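Local coordinates for rhamnose ABC transporter, rhamnose-binding protein (Actinomyces odontolyticus ATCC 17982, PDB 5BQ3) that is probably the sugar-binding component of a rhamnose ABC transporter, capturing carbohydrate for uptake through a two-lobed periplasmic-binding-protein fold, at residues 113-116 / 117-121; 170-173 / 174-178; 231-234 / 235-239; 301-304 / 305-308; 321-324 / 325-328. All blocks are in the same frame, centred on the assembly; numbering follows the deposited sequence.

Contact 1 of 5, residues 113-116 / 117-121; sequences VVTF and DSDSA
Thr115 and Asp119 meet as the chain leaves strand 112-116, and the hydroxyl of Thr115 gives its proton to the carboxylate: OG1 lies 2.7 Å from Asp119 OD1, which it approaches nearly along the C-O axis. OG1 has a further weak bond with Leu127 O on the neighbouring strand. The two side chains cross at a slant. OG1 of Thr115 sits between its own backbone N and carbonyl carbon (chi1 53°), which turns the hydroxyl to the loop and sets the methyl CG2 against Ser120 OG at 3.8 Å. Arg125 forms a salt bridge with the same OD1, so this oxygen is shared between a hydroxyl and a cation. A valine in place of Thr115 would probably leave OD1 relying on Arg125 and let the Asp119 side chain shift relative to the strand. Phe116 takes part through its backbone O, which accepts a weak hydrogen bond from Ser118 N at 2.8 Å, while its ring turns away to pack on Ile129, Leu274 and Ala278. At Asp117 the chain reverses with a positive phi of 70°, and the side chain of this residue lies beside Lys35 and Leu274. These features describe a classic gamma turn centred on Asp117, at the C-terminal edge of a parallel sheet, the edge where loops face the ligand cleft in periplasmic binding proteins.

Contact 2 of 5, residues 170-173 / 174-178; sequences WIKF and MEDEI
Trp170 and Met174 are joined through the backbone of helix 165-180: Met174 N donates to Trp170 O at 3.0 Å, and CG of this selenomethionine lies close to the same oxygen. The indole of Trp170 itself leads away, to Ser134, Pro222 and Leu248. One residue on, Ile171 O accepts from Glu175 N at 2.8 Å. The side chains of this pair run next to each other in the same direction, and methyl CG2 of Ile171, placed anti to its backbone N, touches Glu175 OE1 at 3.5 Å, an oxygen that also has a long, weak ion pair with Lys192; beyond them, Ile171 packs on Ile157 of the neighbouring strand. Lys172 O takes the next helical bond, from Asp176 N at 3.0 Å. The Lys172 side chain bends at chi2 (69°) and crosses Asp176 at a slant, bringing CE to 3.4 Å and NZ to 3.5 Å from OD1, a salt bridge between residues four apart, about one turn along the helix. Phe173 closes the series by accepting Glu177 N at 3.0 Å, while its ring goes to Lys135 and Ala138 of helix 134-149. Glu177 has its carboxylate engaged by Lys135 and Asn181. Ile171 and Phe173 thus pack on the sheet and helix 134-149, where Glu177 adds its salt bridge, whereas the Lys172-Asp176 pair lies at the exposed side and is likely to be screened by solvent, contributing modestly to a turn already held by backbone bonds.

Contact 3 of 5, residues 231-234 / 235-239; sequences ARYL and STSDY
Ser235, Thr236 and Ser237 send their hydroxyls back to the preceding turn at the C-terminal end of helix 224-236, the helix of a beta-alpha-beta crossover between strands 218-221 and 244-247. Among the hydroxyl bonds, Ser235 OG donates to Ala231 O at 3.0 Å, lying in the carbonyl plane on a lone pair; it reaches back because it sits between its own backbone N and carbonyl carbon (chi1 59°). The same oxygen also accepts Ser235 N, so two donors from one residue grip it. Thr236 OG1 stands 2.9 Å from both Arg232 O and Tyr233 O, and its single proton may go to either. The backbone bonds weaken at this end: Thr236 N reaches Tyr233 O and Ser237 N reaches Leu234 O, each at 3.3 Å, both weak i to i+3 bonds formed as the helix gives way to loop. Apolar packing comes from Leu234, whose CD2 touches Tyr239 CB at 3.8 Å with the two side chains at about a right angle. Leu234 continues inward onto Leu245, while both tyrosines rest on Leu210 of helix 199-212. Arg232 is held outside this group by a salt bridge with Asp199. Ser237 OG, besides donating to Leu234 O from above the carbonyl plane at 3.1 Å, lies over one face of the Tyr233 ring, 4.2 Å above its plane and displaced toward the rim.

Contact 4 of 5, residues 301-304 / 305-308; sequences GNLG and ERTI
Arg306 folds its guanidinium back over the turn onto Leu303, with NH2 lying 3.8 Å from Leu303 CB and NH1 donating to Leu303 O at 2.8 Å. That oxygen is near the plane of the guanidinium, 18° out of it, although NH1 stands above the carbonyl plane. The bend at chi2 (-66°) is what brings the end of the long chain back toward the turn. NH1 also bonds Glu305 O at 3.2 Å, an acceptor lying in the guanidinium plane, so one nitrogen ties together carbonyls before and after Gly304. A water donates to Leu303 O at 2.9 Å and accepts from Arg306 NH2 at 3.2 Å, closing a small ring beside the direct bond. Gly304 passes between them with a positive phi (82°), in the loop linking antiparallel strands 297-299 and 305-307. The Glu305 carboxylate forms a salt bridge with Lys297. Replacing Arg306 with a leucine would probably leave the carbonyls of Leu303 and Glu305 without their shared donor and the turn freer to move. The cationic guanidinium, bonded to two backbone oxygens and weakly to Val316 O, is likely to offset their partial negative charge and steady the turn.

Contact 5 of 5, residues 321-324 / 325-328; sequences RFNA and DNID
Asn326 binds the end of strand 320-322 through both halves of its amide. OD1 accepts Asn323 N at 2.8 Å in an almost perfectly straight bond (179°), with the donor in the plane of the side-chain carbonyl, and ND2 donates to Arg321 O at 3.1 Å. The two bonds hold the amide across alternate residues of the extended backbone and fix its rotation. Its CG lies between the backbone N and carbonyl carbon of Asn326 (chi1 68°), which folds the side chain back to the strand. The backbone then closes the bend: Asn326 N donates to Asn323 O at 3.3 Å, from above the carbonyl plane, and Ile327 N adds a weak bond to the same oxygen. Asn323 contributes with its own side chain, OD1 receiving a weak bond from Asp325 N at 3.3 Å, while its ND2 is taken by Glu265. Outward from these bonds, the Asn326 amide passes Phe322, with ND2 4.0 Å from CD2 and the two planes only 21° apart. Phe322 meets Tyr330 edge-to-face and also packs against Phe266 of the partner strand. Ile327 CG2 lies 3.9 Å from Ala324 CA, and the Ile327 side chain also touches Arg255 and Lys259 of helix 251-260. A type I beta turn over residues 323-326, with a weak Asx turn superimposed at Asn323, thus leads from the strand into the 3-10 segment beginning at Ile327.

Overall arrangement
The five contacts follow one another along the chain and divide between the two lobes of a periplasmic-binding-protein fold. Contact 1 ends a strand inside the six-stranded parallel sheet, and contact 4 lies in the same lobe, with centres about 18 Å apart; helix 271-287 touches both. Contacts 2 and 3 lie on helices of two beta-alpha-beta units of the four-stranded sheet, about 27 Å apart between centres. Contact 5, near the C-terminus, has its centre about 20 Å from that of contact 3, and helix 251-260 touches both. Contacts 3 and 4 are the most distant pair, about 42 Å between centres. All five are local contacts within a lobe, consistent with lobes that move as units around bound sugar.

Contact 1 of 5, residues 113-116 / 117-121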
loop_
_atom_site.group_PDB
_atom_site.type_symbol
_atom_site.label_atom_id
_atom_site.label_comp_id
_atom_site.label_asym_id
_atom_site.label_seq_id
_atom_site.Cartn_x
_atom_site.Cartn_y
_atom_site.Cartn_z
ATOM N N VAL A 113 -18.028 -8.464 5.719
ATOM C CA VAL A 113 -17.001 -7.468 6.038
ATOM C C VAL A 113 -15.696 -7.801 5.308
ATOM O O VAL A 113 -15.120 -8.873 5.494
ATOM C CB VAL A 113 -16.789 -7.304 7.570
ATOM C CG1 VAL A 113 -15.647 -6.338 7.877
ATOM C CG2 VAL A 113 -18.072 -6.844 8.257
ATOM N N VAL A 114 -15.243 -6.854 4.475
ATOM C CA VAL A 114 -14.005 -6.930 3.704
ATOM C C VAL A 114 -13.133 -5.736 4.104
ATOM O O VAL A 114 -13.584 -4.597 4.022
ATOM C CB VAL A 114 -14.277 -6.980 2.169
ATOM C CG1 VAL A 114 -12.982 -6.913 1.363
ATOM C CG2 VAL A 114 -15.078 -8.221 1.788
ATOM N N THR A 115 -11.906 -5.996 4.566
ATOM C CA THR A 115 -10.975 -4.927 4.928
ATOM C C THR A 115 -9.960 -4.760 3.799
ATOM O O THR A 115 -9.614 -5.739 3.146
ATOM C CB THR A 115 -10.303 -5.174 6.288
ATOM O OG1 THR A 115 -9.714 -6.472 6.307
ATOM C CG2 THR A 115 -11.262 -5.015 7.458
ATOM N N PHE A 116 -9.514 -3.521 3.542
ATOM C CA PHE A 116 -8.528 -3.226 2.499
ATOM C C PHE A 116 -7.566 -2.123 2.972
ATOM O O PHE A 116 -7.927 -1.338 3.845
ATOM C CB PHE A 116 -9.193 -2.899 1.133
ATOM C CG PHE A 116 -10.075 -1.679 0.921
ATOM C CD1 PHE A 116 -10.577 -0.955 2.000
ATOM C CD2 PHE A 116 -10.431 -1.276 -0.361
ATOM C CE1 PHE A 116 -11.395 0.161 1.796
ATOM C CE2 PHE A 116 -11.252 -0.160 -0.563
ATOM C CZ PHE A 116 -11.732 0.547 0.517
ATOM N N ASP A 117 -6.327 -2.105 2.433
ATOM C CA ASP A 117 -5.232 -1.173 2.774
ATOM C C ASP A 117 -4.712 -1.499 4.195
ATOM O O ASP A 117 -3.617 -2.054 4.329
ATOM C CB ASP A 117 -5.652 0.316 2.617
ATOM C CG ASP A 117 -4.649 1.352 3.091
ATOM O OD1 ASP A 117 -3.475 1.289 2.659
ATOM O OD2 ASP A 117 -5.052 2.265 3.843
ATOM N N SER A 118 -5.513 -1.186 5.236
ATOM C CA SER A 118 -5.199 -1.462 6.633
ATOM C C SER A 118 -6.237 -2.414 7.223
ATOM O O SER A 118 -7.443 -2.167 7.128
ATOM C CB SER A 118 -5.121 -0.171 7.438
ATOM O OG SER A 118 -4.008 0.598 7.018
ATOM N N ASP A 119 -5.750 -3.511 7.820
ATOM C CA ASP A 119 -6.563 -4.566 8.406
ATOM C C ASP A 119 -7.019 -4.257 9.832
ATOM O O ASP A 119 -6.459 -3.392 10.513
ATOM C CB ASP A 119 -5.759 -5.888 8.415
ATOM C CG ASP A 119 -6.593 -7.162 8.497
ATOM O OD1 ASP A 119 -7.799 -7.112 8.146
ATOM O OD2 ASP A 119 -6.036 -8.213 8.894
ATOM N N SER A 120 -8.047 -4.994 10.270
ATOM C CA SER A 120 -8.566 -5.006 11.627
ATOM C C SER A 120 -7.985 -6.268 12.293
ATOM O O SER A 120 -7.019 -6.828 11.757
ATOM C CB SER A 120 -10.093 -4.996 11.609
ATOM O OG SER A 120 -10.619 -6.178 11.032
ATOM N N ALA A 121 -8.541 -6.734 13.428
ATOM C CA ALA A 121 -8.068 -7.990 14.016
ATOM C C ALA A 121 -8.636 -9.157 13.178
ATOM O O ALA A 121 -9.591 -8.953 12.425
ATOM C CB ALA A 121 -8.479 -8.093 15.480
#

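Contact 2 of 5, residues 170-173 / 174-178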
loop_
_atom_site.group_PDB
_atom_site.type_symbol
_atom_site.label_atom_id
_atom_site.label_comp_id
_atom_site.label_asym_id
_atom_site.label_seq_id
_atom_site.Cartn_x
_atom_site.Cartn_y
_atom_site.Cartn_z
ATOM N N TRP A 170 10.282 -4.488 6.159
ATOM C CA TRP A 170 10.868 -4.450 4.809
ATOM C C TRP A 170 12.400 -4.420 4.860
ATOM O O TRP A 170 13.035 -5.074 4.030
ATOM C CB TRP A 170 10.356 -3.251 3.983
ATOM C CG TRP A 170 8.863 -3.146 3.824
ATOM C CD1 TRP A 170 7.982 -4.165 3.602
ATOM C CD2 TRP A 170 8.095 -1.933 3.772
ATOM N NE1 TRP A 170 6.703 -3.668 3.488
ATOM C CE2 TRP A 170 6.745 -2.300 3.577
ATOM C CE3 TRP A 170 8.414 -0.569 3.898
ATOM C CZ2 TRP A 170 5.713 -1.351 3.510
ATOM C CZ3 TRP A 170 7.391 0.366 3.850
ATOM C CH2 TRP A 170 6.061 -0.025 3.642
ATOM N N ILE A 171 12.984 -3.667 5.830
ATOM C CA ILE A 171 14.434 -3.551 6.048
ATOM C C ILE A 171 14.999 -4.922 6.477
ATOM O O ILE A 171 16.038 -5.326 5.953
ATOM C CB ILE A 171 14.777 -2.414 7.062
ATOM C CG1 ILE A 171 14.519 -1.022 6.436
ATOM C CG2 ILE A 171 16.225 -2.515 7.586
ATOM C CD1 ILE A 171 14.256 0.115 7.434
ATOM N N LYS A 172 14.304 -5.640 7.395
ATOM C CA LYS A 172 14.717 -6.964 7.880
ATOM C C LYS A 172 14.754 -7.980 6.724
ATOM O O LYS A 172 15.731 -8.719 6.617
ATOM C CB LYS A 172 13.806 -7.454 9.027
ATOM C CG LYS A 172 14.142 -8.838 9.603
ATOM C CD LYS A 172 15.462 -8.889 10.376
ATOM C CE LYS A 172 15.864 -10.313 10.676
ATOM N NZ LYS A 172 17.260 -10.403 11.180
ATOM N N PHE A 173 13.725 -7.988 5.844
ATOM C CA PHE A 173 13.691 -8.881 4.677
ATOM C C PHE A 173 14.828 -8.531 3.714
ATOM O O PHE A 173 15.455 -9.432 3.158
ATOM C CB PHE A 173 12.333 -8.829 3.952
ATOM C CG PHE A 173 11.193 -9.606 4.574
ATOM C CD1 PHE A 173 11.255 -10.989 4.695
ATOM C CD2 PHE A 173 10.023 -8.964 4.957
ATOM C CE1 PHE A 173 10.190 -11.709 5.246
ATOM C CE2 PHE A 173 8.957 -9.683 5.506
ATOM C CZ PHE A 173 9.048 -11.050 5.648
HETATM N N MSE A 174 15.121 -7.220 3.562
HETATM C CA MSE A 174 16.208 -6.701 2.727
HETATM C C MSE A 174 17.568 -7.185 3.234
HETATM O O MSE A 174 18.353 -7.703 2.443
HETATM C CB MSE A 174 16.173 -5.169 2.683
HETATM C CG MSE A 174 15.296 -4.622 1.566
HETATM SE SE MSE A 174 15.425 -2.692 1.387
HETATM C CE MSE A 174 17.299 -2.543 0.829
ATOM N N GLU A 175 17.816 -7.062 4.559
ATOM C CA GLU A 175 19.052 -7.475 5.236
ATOM C C GLU A 175 19.263 -8.991 5.147
ATOM O O GLU A 175 20.399 -9.433 4.972
ATOM C CB GLU A 175 19.047 -7.022 6.708
ATOM C CG GLU A 175 19.267 -5.527 6.886
ATOM C CD GLU A 175 19.189 -5.016 8.312
ATOM O OE1 GLU A 175 18.098 -5.090 8.919
ATOM O OE2 GLU A 175 20.218 -4.500 8.807
ATOM N N ASP A 176 18.173 -9.776 5.251
ATOM C CA ASP A 176 18.190 -11.239 5.158
ATOM C C ASP A 176 18.546 -11.707 3.740
ATOM O O ASP A 176 19.272 -12.688 3.588
ATOM C CB ASP A 176 16.825 -11.829 5.572
ATOM C CG ASP A 176 16.459 -11.705 7.044
ATOM O OD1 ASP A 176 17.384 -11.587 7.884
ATOM O OD2 ASP A 176 15.248 -11.758 7.360
ATOM N N GLU A 177 18.021 -11.009 2.713
ATOM C CA GLU A 177 18.244 -11.302 1.296
ATOM C C GLU A 177 19.678 -10.982 0.875
ATOM O O GLU A 177 20.240 -11.706 0.056
ATOM C CB GLU A 177 17.255 -10.523 0.421
ATOM C CG GLU A 177 15.861 -11.130 0.352
ATOM C CD GLU A 177 15.695 -12.366 -0.512
ATOM O OE1 GLU A 177 16.447 -12.522 -1.500
ATOM O OE2 GLU A 177 14.777 -13.165 -0.220
ATOM N N ILE A 178 20.270 -9.910 1.435
ATOM C CA ILE A 178 21.654 -9.500 1.162
ATOM C C ILE A 178 22.616 -10.588 1.691
ATOM O O ILE A 178 23.579 -10.940 1.007
ATOM C CB ILE A 178 21.936 -8.089 1.765
ATOM C CG1 ILE A 178 21.248 -6.997 0.919
ATOM C CG2 ILE A 178 23.444 -7.806 1.910
ATOM C CD1 ILE A 178 20.950 -5.690 1.639
#

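Contact 3 of 5, residues 231-234 / 235-239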
loop_
_atom_site.group_PDB
_atom_site.type_symbol
_atom_site.label_atom_id
_atom_site.label_comp_id
_atom_site.label_asym_id
_atom_site.label_seq_id
_atom_site.Cartn_x
_atom_site.Cartn_y
_atom_site.Cartn_z
ATOM N N ALA A 231 15.256 13.518 -2.425
ATOM C CA ALA A 231 15.273 13.933 -3.827
ATOM C C ALA A 231 15.486 15.438 -3.937
ATOM O O ALA A 231 16.223 15.881 -4.818
ATOM C CB ALA A 231 13.978 13.536 -4.508
ATOM N N ARG A 232 14.879 16.218 -3.013
ATOM C CA ARG A 232 15.008 17.672 -2.959
ATOM C C ARG A 232 16.442 18.066 -2.596
ATOM O O ARG A 232 16.939 19.069 -3.113
ATOM C CB ARG A 232 14.007 18.271 -1.963
ATOM C CG ARG A 232 13.731 19.755 -2.203
ATOM C CD ARG A 232 12.581 20.292 -1.374
ATOM N NE ARG A 232 12.931 20.426 0.040
ATOM C CZ ARG A 232 12.474 19.634 1.003
ATOM N NH1 ARG A 232 11.635 18.644 0.716
ATOM N NH2 ARG A 232 12.843 19.829 2.260
ATOM N N TYR A 233 17.108 17.267 -1.738
ATOM C CA TYR A 233 18.494 17.509 -1.336
ATOM C C TYR A 233 19.459 17.184 -2.478
ATOM O O TYR A 233 20.324 18.006 -2.779
ATOM C CB TYR A 233 18.869 16.716 -0.065
ATOM C CG TYR A 233 20.357 16.719 0.225
ATOM C CD1 TYR A 233 20.990 17.861 0.711
ATOM C CD2 TYR A 233 21.140 15.597 -0.030
ATOM C CE1 TYR A 233 22.366 17.883 0.937
ATOM C CE2 TYR A 233 22.516 15.608 0.192
ATOM C CZ TYR A 233 23.125 16.752 0.682
ATOM O OH TYR A 233 24.481 16.765 0.919
ATOM N N LEU A 234 19.330 15.983 -3.085
ATOM C CA LEU A 234 20.202 15.504 -4.160
ATOM C C LEU A 234 20.148 16.389 -5.410
ATOM O O LEU A 234 21.201 16.657 -5.989
ATOM C CB LEU A 234 19.882 14.049 -4.533
ATOM C CG LEU A 234 20.301 12.986 -3.515
ATOM C CD1 LEU A 234 19.474 11.738 -3.670
ATOM C CD2 LEU A 234 21.778 12.655 -3.628
ATOM N N SER A 235 18.947 16.874 -5.797
ATOM C CA SER A 235 18.748 17.738 -6.968
ATOM C C SER A 235 19.414 19.115 -6.811
ATOM O O SER A 235 19.818 19.710 -7.813
ATOM C CB SER A 235 17.262 17.925 -7.250
ATOM O OG SER A 235 16.596 18.509 -6.144
ATOM N N THR A 236 19.522 19.616 -5.563
ATOM C CA THR A 236 20.117 20.922 -5.249
ATOM C C THR A 236 21.613 20.806 -4.890
ATOM O O THR A 236 22.282 21.832 -4.752
ATOM C CB THR A 236 19.338 21.611 -4.110
ATOM O OG1 THR A 236 19.273 20.743 -2.975
ATOM C CG2 THR A 236 17.936 22.044 -4.530
ATOM N N SER A 237 22.135 19.570 -4.751
ATOM C CA SER A 237 23.537 19.316 -4.403
ATOM C C SER A 237 24.359 18.840 -5.618
ATOM O O SER A 237 23.806 18.642 -6.705
ATOM C CB SER A 237 23.632 18.296 -3.270
ATOM O OG SER A 237 23.211 17.007 -3.682
ATOM N N ASP A 238 25.681 18.653 -5.412
ATOM C CA ASP A 238 26.645 18.197 -6.420
ATOM C C ASP A 238 26.511 16.687 -6.704
ATOM O O ASP A 238 27.096 16.195 -7.674
ATOM C CB ASP A 238 28.085 18.513 -5.956
ATOM C CG ASP A 238 28.423 19.983 -5.749
ATOM O OD1 ASP A 238 27.485 20.797 -5.582
ATOM O OD2 ASP A 238 29.625 20.313 -5.710
ATOM N N TYR A 239 25.739 15.962 -5.865
ATOM C CA TYR A 239 25.521 14.517 -5.964
ATOM C C TYR A 239 24.368 14.144 -6.918
ATOM O O TYR A 239 24.037 12.959 -7.018
ATOM C CB TYR A 239 25.265 13.922 -4.566
ATOM C CG TYR A 239 26.420 14.083 -3.602
ATOM C CD1 TYR A 239 27.538 13.255 -3.675
ATOM C CD2 TYR A 239 26.384 15.042 -2.595
ATOM C CE1 TYR A 239 28.602 13.395 -2.785
ATOM C CE2 TYR A 239 27.440 15.189 -1.695
ATOM C CZ TYR A 239 28.548 14.364 -1.796
ATOM O OH TYR A 239 29.593 14.501 -0.915
#

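Contact 4 of 5, residues 301-304 / 305-308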
loop_
_atom_site.group_PDB
_atom_site.type_symbol
_atom_site.label_atom_id
_atom_site.label_comp_id
_atom_site.label_asym_id
_atom_site.label_seq_id
_atom_site.Cartn_x
_atom_site.Cartn_y
_atom_site.Cartn_z
ATOM N N GLY A 301 -12.681 -9.356 -11.822
ATOM C CA GLY A 301 -12.957 -8.665 -13.077
ATOM C C GLY A 301 -11.883 -8.754 -14.139
ATOM O O GLY A 301 -11.524 -9.850 -14.580
ATOM N N ASN A 302 -11.374 -7.582 -14.555
ATOM C CA ASN A 302 -10.348 -7.422 -15.590
ATOM C C ASN A 302 -8.950 -7.804 -15.090
ATOM O O ASN A 302 -8.042 -7.967 -15.907
ATOM C CB ASN A 302 -10.334 -5.976 -16.107
ATOM C CG ASN A 302 -11.655 -5.492 -16.664
ATOM O OD1 ASN A 302 -12.282 -6.128 -17.525
ATOM N ND2 ASN A 302 -12.097 -4.331 -16.198
ATOM N N LEU A 303 -8.776 -7.948 -13.762
ATOM C CA LEU A 303 -7.493 -8.297 -13.144
ATOM C C LEU A 303 -7.289 -9.823 -13.016
ATOM O O LEU A 303 -6.227 -10.261 -12.574
ATOM C CB LEU A 303 -7.349 -7.615 -11.769
ATOM C CG LEU A 303 -7.144 -6.092 -11.787
ATOM C CD1 LEU A 303 -7.296 -5.508 -10.403
ATOM C CD2 LEU A 303 -5.780 -5.709 -12.350
ATOM N N GLY A 304 -8.279 -10.605 -13.445
ATOM C CA GLY A 304 -8.229 -12.065 -13.407
ATOM C C GLY A 304 -8.583 -12.646 -12.053
ATOM O O GLY A 304 -9.154 -11.951 -11.210
ATOM N N GLU A 305 -8.233 -13.922 -11.829
ATOM C CA GLU A 305 -8.527 -14.628 -10.580
ATOM C C GLU A 305 -7.500 -14.330 -9.475
ATOM O O GLU A 305 -6.366 -13.943 -9.760
ATOM C CB GLU A 305 -8.617 -16.146 -10.817
ATOM C CG GLU A 305 -9.921 -16.575 -11.464
ATOM C CD GLU A 305 -10.263 -18.044 -11.319
ATOM O OE1 GLU A 305 -9.485 -18.892 -11.816
ATOM O OE2 GLU A 305 -11.330 -18.347 -10.738
ATOM N N ARG A 306 -7.925 -14.498 -8.207
ATOM C CA ARG A 306 -7.111 -14.311 -6.999
ATOM C C ARG A 306 -7.386 -15.433 -6.001
ATOM O O ARG A 306 -8.521 -15.900 -5.910
ATOM C CB ARG A 306 -7.378 -12.941 -6.336
ATOM C CG ARG A 306 -6.904 -11.714 -7.118
ATOM C CD ARG A 306 -5.389 -11.619 -7.262
ATOM N NE ARG A 306 -4.969 -10.337 -7.834
ATOM C CZ ARG A 306 -4.960 -10.052 -9.134
ATOM N NH1 ARG A 306 -5.357 -10.952 -10.023
ATOM N NH2 ARG A 306 -4.558 -8.861 -9.553
ATOM N N THR A 307 -6.358 -15.852 -5.247
ATOM C CA THR A 307 -6.467 -16.913 -4.240
ATOM C C THR A 307 -6.426 -16.307 -2.827
ATOM O O THR A 307 -5.646 -15.386 -2.569
ATOM C CB THR A 307 -5.356 -17.972 -4.449
ATOM O OG1 THR A 307 -5.448 -18.492 -5.773
ATOM C CG2 THR A 307 -5.444 -19.142 -3.470
ATOM N N ILE A 308 -7.267 -16.840 -1.921
ATOM C CA ILE A 308 -7.310 -16.443 -0.514
ATOM C C ILE A 308 -6.175 -17.196 0.188
ATOM O O ILE A 308 -6.183 -18.430 0.233
ATOM C CB ILE A 308 -8.708 -16.700 0.129
ATOM C CG1 ILE A 308 -9.817 -15.919 -0.608
ATOM C CG2 ILE A 308 -8.701 -16.369 1.629
ATOM C CD1 ILE A 308 -11.178 -16.552 -0.572
HETATM O O HOH W 1 -3.614 -9.021 -12.657
#

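Contact 5 of 5, residues 321-324 / 325-328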
loop_
_atom_site.group_PDB
_atom_site.type_symbol
_atom_site.label_atom_id
_atom_site.label_comp_id
_atom_site.label_asym_id
_atom_site.label_seq_id
_atom_site.Cartn_x
_atom_site.Cartn_y
_atom_site.Cartn_z
ATOM N N ARG A 321 6.287 -0.463 -10.428
ATOM C CA ARG A 321 7.522 0.299 -10.616
ATOM C C ARG A 321 7.234 1.519 -11.482
ATOM O O ARG A 321 6.642 1.390 -12.556
ATOM C CB ARG A 321 8.630 -0.568 -11.238
ATOM C CG ARG A 321 9.207 -1.608 -10.299
ATOM C CD ARG A 321 10.434 -2.242 -10.897
ATOM N NE ARG A 321 10.681 -3.555 -10.314
ATOM C CZ ARG A 321 11.786 -4.266 -10.507
ATOM N NH1 ARG A 321 12.768 -3.789 -11.265
ATOM N NH2 ARG A 321 11.922 -5.457 -9.941
ATOM N N PHE A 322 7.639 2.705 -11.002
ATOM C CA PHE A 322 7.421 3.969 -11.701
ATOM C C PHE A 322 8.734 4.558 -12.195
ATOM O O PHE A 322 9.688 4.703 -11.429
ATOM C CB PHE A 322 6.692 4.987 -10.805
ATOM C CG PHE A 322 5.372 4.525 -10.231
ATOM C CD1 PHE A 322 5.316 3.854 -9.018
ATOM C CD2 PHE A 322 4.179 4.792 -10.893
ATOM C CE1 PHE A 322 4.094 3.438 -8.485
ATOM C CE2 PHE A 322 2.959 4.366 -10.362
ATOM C CZ PHE A 322 2.924 3.688 -9.165
ATOM N N ASN A 323 8.763 4.898 -13.486
ATOM C CA ASN A 323 9.885 5.517 -14.190
ATOM C C ASN A 323 9.331 6.616 -15.106
ATOM O O ASN A 323 8.123 6.861 -15.092
ATOM C CB ASN A 323 10.703 4.471 -14.968
ATOM C CG ASN A 323 9.876 3.456 -15.717
ATOM O OD1 ASN A 323 9.129 3.778 -16.647
ATOM N ND2 ASN A 323 9.994 2.201 -15.319
ATOM N N ALA A 324 10.201 7.271 -15.898
ATOM C CA ALA A 324 9.838 8.375 -16.787
ATOM C C ALA A 324 8.877 7.989 -17.933
ATOM O O ALA A 324 8.350 8.880 -18.601
ATOM C CB ALA A 324 11.097 8.987 -17.355
ATOM N N ASP A 325 8.616 6.684 -18.128
ATOM C CA ASP A 325 7.744 6.178 -19.194
ATOM C C ASP A 325 6.284 5.975 -18.742
ATOM O O ASP A 325 5.408 5.848 -19.602
ATOM C CB ASP A 325 8.298 4.857 -19.758
ATOM C CG ASP A 325 9.779 4.901 -20.076
ATOM O OD1 ASP A 325 10.144 5.496 -21.109
ATOM O OD2 ASP A 325 10.574 4.362 -19.278
ATOM N N ASN A 326 6.019 5.942 -17.420
ATOM C CA ASN A 326 4.666 5.732 -16.900
ATOM C C ASN A 326 4.299 6.698 -15.749
ATOM O O ASN A 326 3.174 6.627 -15.247
ATOM C CB ASN A 326 4.499 4.272 -16.438
ATOM C CG ASN A 326 5.301 3.876 -15.217
ATOM O OD1 ASN A 326 6.418 4.356 -14.981
ATOM N ND2 ASN A 326 4.751 2.973 -14.418
ATOM N N ILE A 327 5.225 7.599 -15.353
ATOM C CA ILE A 327 5.036 8.560 -14.258
ATOM C C ILE A 327 3.817 9.485 -14.499
ATOM O O ILE A 327 3.069 9.736 -13.555
ATOM C CB ILE A 327 6.340 9.377 -13.961
ATOM C CG1 ILE A 327 6.219 10.235 -12.678
ATOM C CG2 ILE A 327 6.830 10.216 -15.153
ATOM C CD1 ILE A 327 6.669 9.571 -11.428
ATOM N N ASP A 328 3.599 9.940 -15.753
ATOM C CA ASP A 328 2.509 10.852 -16.125
ATOM C C ASP A 328 1.158 10.139 -16.337
ATOM O O ASP A 328 0.178 10.798 -16.692
ATOM C CB ASP A 328 2.885 11.643 -17.392
ATOM C CG ASP A 328 4.151 12.471 -17.282
ATOM O OD1 ASP A 328 4.403 13.038 -16.194
ATOM O OD2 ASP A 328 4.872 12.585 -18.295
#